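Local structure of ABC transporter periplasmic peptide-binding protein (Pseudoalteromonas, 4QFL) at residues 317-327 with 385-396. The protein binds dipeptides in the periplasm, here Ala-Phe, and probably delivers them to an ABC transporter for uptake. Sequence-based numbering, arbitrary orientation.
Sequences IDIEKIMQAVY and YNPNARKMAELM. With PHE (phenylalanine), chain D.
Y327 OH donates to Y385 O at 2.7 Å, tilted 17° from the carbonyl plane, the one hydrogen bond joining segments 317-327 and 385-396. P387 CD lies over one face of the Y327 ring, 4.1 Å from its centroid, a CH-pi contact; obliquely to the ring, M392 CE comes within 3.4 Å of Y327 CE1. From helix 389-396 M392 reaches out atom by atom: CB rests against V326 CG2; CG, set anti to the backbone N, meets I322 CD1 at 3.7 Å; the chain then turns about CG-SD (chi3 -59°), and CE drops among I322 CG2, V326 CG1 and the Y327 ring. A phenylalanine in place of Y327 would probably leave Y385 O without this donor and the two segments without their hydrogen-bonded link. Further along, L395 forks over the other helix: CD1 sits 3.6 Å from A325 CB and also touches V326 CG2, while CD2 lies against CG and CE of K321. I317 closes the far end, its CG2 on M396 CE. N388 is the N-cap of helix 389-396, its side-chain OD1 accepting K391 N at 3.0 Å from above the amide plane, and N386 OD1 forms an Asx turn with N388 N. Helices 319-325 and 389-396 run roughly antiparallel, at 151°, with a closest axis approach of 10.3 Å. In this lobe of a periplasmic binding protein, helix 319-325 packs on helix 389-396, which lies against strands 373-378 and 428-434 through A393 on I376 and L430; its loop end leads into the dipeptide pocket, where Y385 OH donates to O of the bound phenylalanine at 2.6 Å.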
loop_
_atom_site.group_PDB
_atom_site.type_symbol
_atom_site.label_atom_id
_atom_site.label_comp_id
_atom_site.label_asym_id
_atom_site.label_seq_id
_atom_site.Cartn_x
_atom_site.Cartn_y
_atom_site.Cartn_z
ATOM N N ILE A 317 11.468 -13.257 21.017
ATOM C CA ILE A 317 11.369 -11.825 20.739
ATOM C C ILE A 317 10.652 -11.034 21.818
ATOM O O ILE A 317 9.489 -11.275 22.113
ATOM C CB ILE A 317 10.706 -11.560 19.378
ATOM C CG1 ILE A 317 11.401 -12.388 18.301
ATOM C CG2 ILE A 317 10.786 -10.079 19.029
ATOM C CD1 ILE A 317 12.890 -12.114 18.208
ATOM N N ASP A 318 11.366 -10.080 22.399
ATOM C CA ASP A 318 10.807 -9.231 23.439
ATOM C C ASP A 318 9.901 -8.195 22.813
ATOM O O ASP A 318 10.337 -7.088 22.508
ATOM C CB ASP A 318 11.923 -8.524 24.207
ATOM C CG ASP A 318 11.442 -7.916 25.519
ATOM O OD1 ASP A 318 10.213 -7.757 25.703
ATOM O OD2 ASP A 318 12.297 -7.597 26.373
ATOM N N ILE A 319 8.639 -8.555 22.622
ATOM C CA ILE A 319 7.703 -7.674 21.939
ATOM C C ILE A 319 7.444 -6.405 22.742
ATOM O O ILE A 319 7.226 -5.330 22.179
ATOM C CB ILE A 319 6.364 -8.385 21.628
ATOM C CG1 ILE A 319 6.581 -9.460 20.574
ATOM C CG2 ILE A 319 5.345 -7.399 21.082
ATOM C CD1 ILE A 319 7.187 -8.908 19.301
ATOM N N GLU A 320 7.474 -6.526 24.063
ATOM C CA GLU A 320 7.118 -5.394 24.906
ATOM C C GLU A 320 8.213 -4.336 24.933
ATOM O O GLU A 320 7.949 -3.158 25.176
ATOM C CB GLU A 320 6.728 -5.865 26.308
ATOM C CG GLU A 320 5.342 -6.514 26.363
ATOM C CD GLU A 320 4.217 -5.528 26.041
ATOM O OE1 GLU A 320 4.355 -4.333 26.394
ATOM O OE2 GLU A 320 3.198 -5.939 25.434
ATOM N N LYS A 321 9.439 -4.758 24.654
ATOM C CA LYS A 321 10.570 -3.846 24.573
ATOM C C LYS A 321 10.549 -3.099 23.245
ATOM O O LYS A 321 11.003 -1.956 23.154
ATOM C CB LYS A 321 11.881 -4.617 24.717
ATOM C CG LYS A 321 13.134 -3.805 24.410
ATOM C CD LYS A 321 13.310 -2.676 25.396
ATOM C CE LYS A 321 14.652 -2.009 25.221
ATOM N NZ LYS A 321 14.855 -0.943 26.239
ATOM N N ILE A 322 10.030 -3.763 22.214
ATOM C CA ILE A 322 9.844 -3.136 20.910
ATOM C C ILE A 322 8.728 -2.101 20.959
ATOM O O ILE A 322 8.856 -1.014 20.389
ATOM C CB ILE A 322 9.562 -4.179 19.813
ATOM C CG1 ILE A 322 10.859 -4.916 19.452
ATOM C CG2 ILE A 322 8.979 -3.506 18.573
ATOM C CD1 ILE A 322 10.663 -6.072 18.514
ATOM N N MET A 323 7.648 -2.424 21.662
ATOM C CA MET A 323 6.525 -1.489 21.813
ATOM C C MET A 323 6.958 -0.151 22.397
ATOM O O MET A 323 6.323 0.876 22.168
ATOM C CB MET A 323 5.408 -2.103 22.654
ATOM C CG MET A 323 4.765 -3.335 22.013
ATOM S SD MET A 323 4.416 -3.158 20.237
ATOM C CE MET A 323 3.067 -1.992 20.218
ATOM N N GLN A 324 8.048 -0.165 23.150
ATOM C CA GLN A 324 8.562 1.059 23.737
ATOM C C GLN A 324 9.734 1.619 22.957
ATOM O O GLN A 324 9.716 2.776 22.567
ATOM C CB GLN A 324 8.936 0.855 25.212
ATOM C CG GLN A 324 7.753 1.007 26.174
ATOM C CD GLN A 324 6.543 0.170 25.754
ATOM O OE1 GLN A 324 5.560 0.703 25.228
ATOM N NE2 GLN A 324 6.613 -1.148 25.986
ATOM N N ALA A 325 10.755 0.805 22.731
ATOM C CA ALA A 325 11.949 1.287 22.055
ATOM C C ALA A 325 11.675 1.738 20.631
ATOM O O ALA A 325 12.246 2.712 20.179
ATOM C CB ALA A 325 13.038 0.224 22.072
ATOM N N VAL A 326 10.813 1.009 19.922
ATOM C CA VAL A 326 10.517 1.314 18.525
ATOM C C VAL A 326 9.274 2.167 18.383
ATOM O O VAL A 326 9.324 3.228 17.779
ATOM C CB VAL A 326 10.345 0.041 17.660
ATOM C CG1 VAL A 326 10.013 0.413 16.220
ATOM C CG2 VAL A 326 11.614 -0.795 17.695
ATOM N N TYR A 327 8.158 1.701 18.937
ATOM C CA TYR A 327 6.880 2.371 18.719
ATOM C C TYR A 327 6.635 3.503 19.687
ATOM O O TYR A 327 5.615 4.193 19.592
ATOM C CB TYR A 327 5.721 1.380 18.746
ATOM C CG TYR A 327 5.748 0.436 17.569
ATOM C CD1 TYR A 327 6.535 -0.702 17.591
ATOM C CD2 TYR A 327 5.002 0.697 16.428
ATOM C CE1 TYR A 327 6.572 -1.569 16.507
ATOM C CE2 TYR A 327 5.029 -0.162 15.347
ATOM C CZ TYR A 327 5.821 -1.291 15.395
ATOM O OH TYR A 327 5.864 -2.142 14.325
ATOM N N TYR A 385 3.332 1.274 9.826
ATOM C CA TYR A 385 3.324 0.043 10.602
ATOM C C TYR A 385 4.652 -0.257 11.295
ATOM O O TYR A 385 4.739 -1.178 12.092
ATOM C CB TYR A 385 2.898 -1.128 9.724
ATOM C CG TYR A 385 3.619 -1.192 8.401
ATOM C CD1 TYR A 385 4.844 -1.831 8.290
ATOM C CD2 TYR A 385 3.078 -0.611 7.266
ATOM C CE1 TYR A 385 5.508 -1.898 7.085
ATOM C CE2 TYR A 385 3.739 -0.669 6.055
ATOM C CZ TYR A 385 4.951 -1.318 5.969
ATOM O OH TYR A 385 5.616 -1.386 4.770
ATOM N N ASN A 386 5.679 0.525 10.993
ATOM C CA ASN A 386 6.989 0.319 11.600
ATOM C C ASN A 386 7.900 1.533 11.456
ATOM O O ASN A 386 8.538 1.720 10.427
ATOM C CB ASN A 386 7.670 -0.930 11.035
ATOM C CG ASN A 386 8.911 -1.312 11.815
ATOM O OD1 ASN A 386 9.490 -0.490 12.518
ATOM N ND2 ASN A 386 9.319 -2.563 11.695
ATOM N N PRO A 387 7.928 2.389 12.572
ATOM C CA PRO A 387 8.725 3.611 12.348
ATOM C C PRO A 387 10.256 3.474 12.400
ATOM O O PRO A 387 10.953 4.431 12.090
ATOM C CB PRO A 387 8.239 4.565 13.440
ATOM C CG PRO A 387 7.966 3.690 14.593
ATOM C CD PRO A 387 7.302 2.499 13.988
ATOM N N ASN A 388 10.769 2.313 12.777
ATOM C CA ASN A 388 12.216 2.100 12.788
ATOM C C ASN A 388 12.601 0.630 12.657
ATOM O O ASN A 388 12.947 -0.018 13.652
ATOM C CB ASN A 388 12.834 2.701 14.059
ATOM C CG ASN A 388 14.340 2.906 13.946
ATOM O OD1 ASN A 388 15.007 2.320 13.085
ATOM N ND2 ASN A 388 14.882 3.740 14.821
ATOM N N ALA A 389 12.549 0.108 11.434
ATOM C CA ALA A 389 12.819 -1.308 11.205
ATOM C C ALA A 389 14.232 -1.663 11.640
ATOM O O ALA A 389 14.474 -2.761 12.133
ATOM C CB ALA A 389 12.614 -1.656 9.746
ATOM N N ARG A 390 15.153 -0.718 11.468
ATOM C CA ARG A 390 16.561 -0.902 11.826
ATOM C C ARG A 390 16.695 -1.140 13.312
ATOM O O ARG A 390 17.306 -2.113 13.734
ATOM C CB ARG A 390 17.351 0.351 11.486
ATOM C CG ARG A 390 18.394 0.183 10.419
ATOM C CD ARG A 390 19.684 -0.458 10.922
ATOM N NE ARG A 390 20.623 -0.585 9.802
ATOM C CZ ARG A 390 21.664 -1.413 9.758
ATOM N NH1 ARG A 390 21.937 -2.214 10.781
ATOM N NH2 ARG A 390 22.433 -1.441 8.679
ATOM N N LYS A 391 16.150 -0.217 14.101
ATOM C CA LYS A 391 16.153 -0.338 15.555
ATOM C C LYS A 391 15.484 -1.641 15.974
ATOM O O LYS A 391 15.979 -2.357 16.847
ATOM C CB LYS A 391 15.420 0.847 16.175
ATOM C CG LYS A 391 15.265 0.811 17.678
ATOM C CD LYS A 391 16.581 1.036 18.391
ATOM C CE LYS A 391 16.369 1.355 19.880
ATOM N NZ LYS A 391 17.497 0.889 20.769
ATOM N N MET A 392 14.352 -1.952 15.351
ATOM C CA MET A 392 13.662 -3.195 15.648
ATOM C C MET A 392 14.531 -4.412 15.342
ATOM O O MET A 392 14.548 -5.373 16.105
ATOM C CB MET A 392 12.352 -3.291 14.874
ATOM C CG MET A 392 11.532 -4.495 15.260
ATOM S SD MET A 392 9.943 -4.563 14.428
ATOM C CE MET A 392 9.205 -3.018 14.954
ATOM N N ALA A 393 15.241 -4.379 14.223
ATOM C CA ALA A 393 16.086 -5.501 13.832
ATOM C C ALA A 393 17.272 -5.667 14.786
ATOM O O ALA A 393 17.705 -6.786 15.070
ATOM C CB ALA A 393 16.568 -5.339 12.385
ATOM N N GLU A 394 17.789 -4.550 15.284
ATOM C CA GLU A 394 18.861 -4.594 16.264
ATOM C C GLU A 394 18.379 -5.159 17.605
ATOM O O GLU A 394 19.093 -5.919 18.257
ATOM C CB GLU A 394 19.492 -3.211 16.440
ATOM C CG GLU A 394 20.228 -2.726 15.195
ATOM C CD GLU A 394 20.546 -1.234 15.224
ATOM O OE1 GLU A 394 20.119 -0.526 16.163
ATOM O OE2 GLU A 394 21.228 -0.771 14.292
ATOM N N LEU A 395 17.171 -4.801 18.017
ATOM C CA LEU A 395 16.634 -5.364 19.243
ATOM C C LEU A 395 16.465 -6.875 19.106
ATOM O O LEU A 395 16.786 -7.636 20.022
ATOM C CB LEU A 395 15.315 -4.696 19.622
ATOM C CG LEU A 395 15.466 -3.284 20.200
ATOM C CD1 LEU A 395 14.215 -2.459 19.967
ATOM C CD2 LEU A 395 15.827 -3.320 21.687
ATOM N N MET A 396 15.968 -7.312 17.954
ATOM C CA MET A 396 15.755 -8.739 17.717
ATOM C C MET A 396 17.078 -9.495 17.612
ATOM O O MET A 396 17.187 -10.638 18.051
ATOM C CB MET A 396 14.912 -8.953 16.463
ATOM C CG MET A 396 13.496 -8.429 16.585
ATOM S SD MET A 396 12.700 -8.389 14.973
ATOM C CE MET A 396 11.159 -9.210 15.356
HETATM N N PHE D . 2.773 -0.922 0.676
HETATM C CA PHE D . 3.956 -1.009 1.523
HETATM C C PHE D . 4.304 0.359 2.062
HETATM O O PHE D . 4.780 0.487 3.185
HETATM C CB PHE D . 5.145 -1.526 0.719
HETATM C CG PHE D . 5.054 -2.969 0.364
HETATM C CD1 PHE D . 4.733 -3.915 1.324
HETATM C CD2 PHE D . 5.297 -3.386 -0.925
HETATM C CE1 PHE D . 4.661 -5.243 1.008
HETATM C CE2 PHE D . 5.228 -4.714 -1.251
HETATM C CZ PHE D . 4.906 -5.648 -0.287
HETATM O OXT PHE D . 4.123 1.366 1.376
#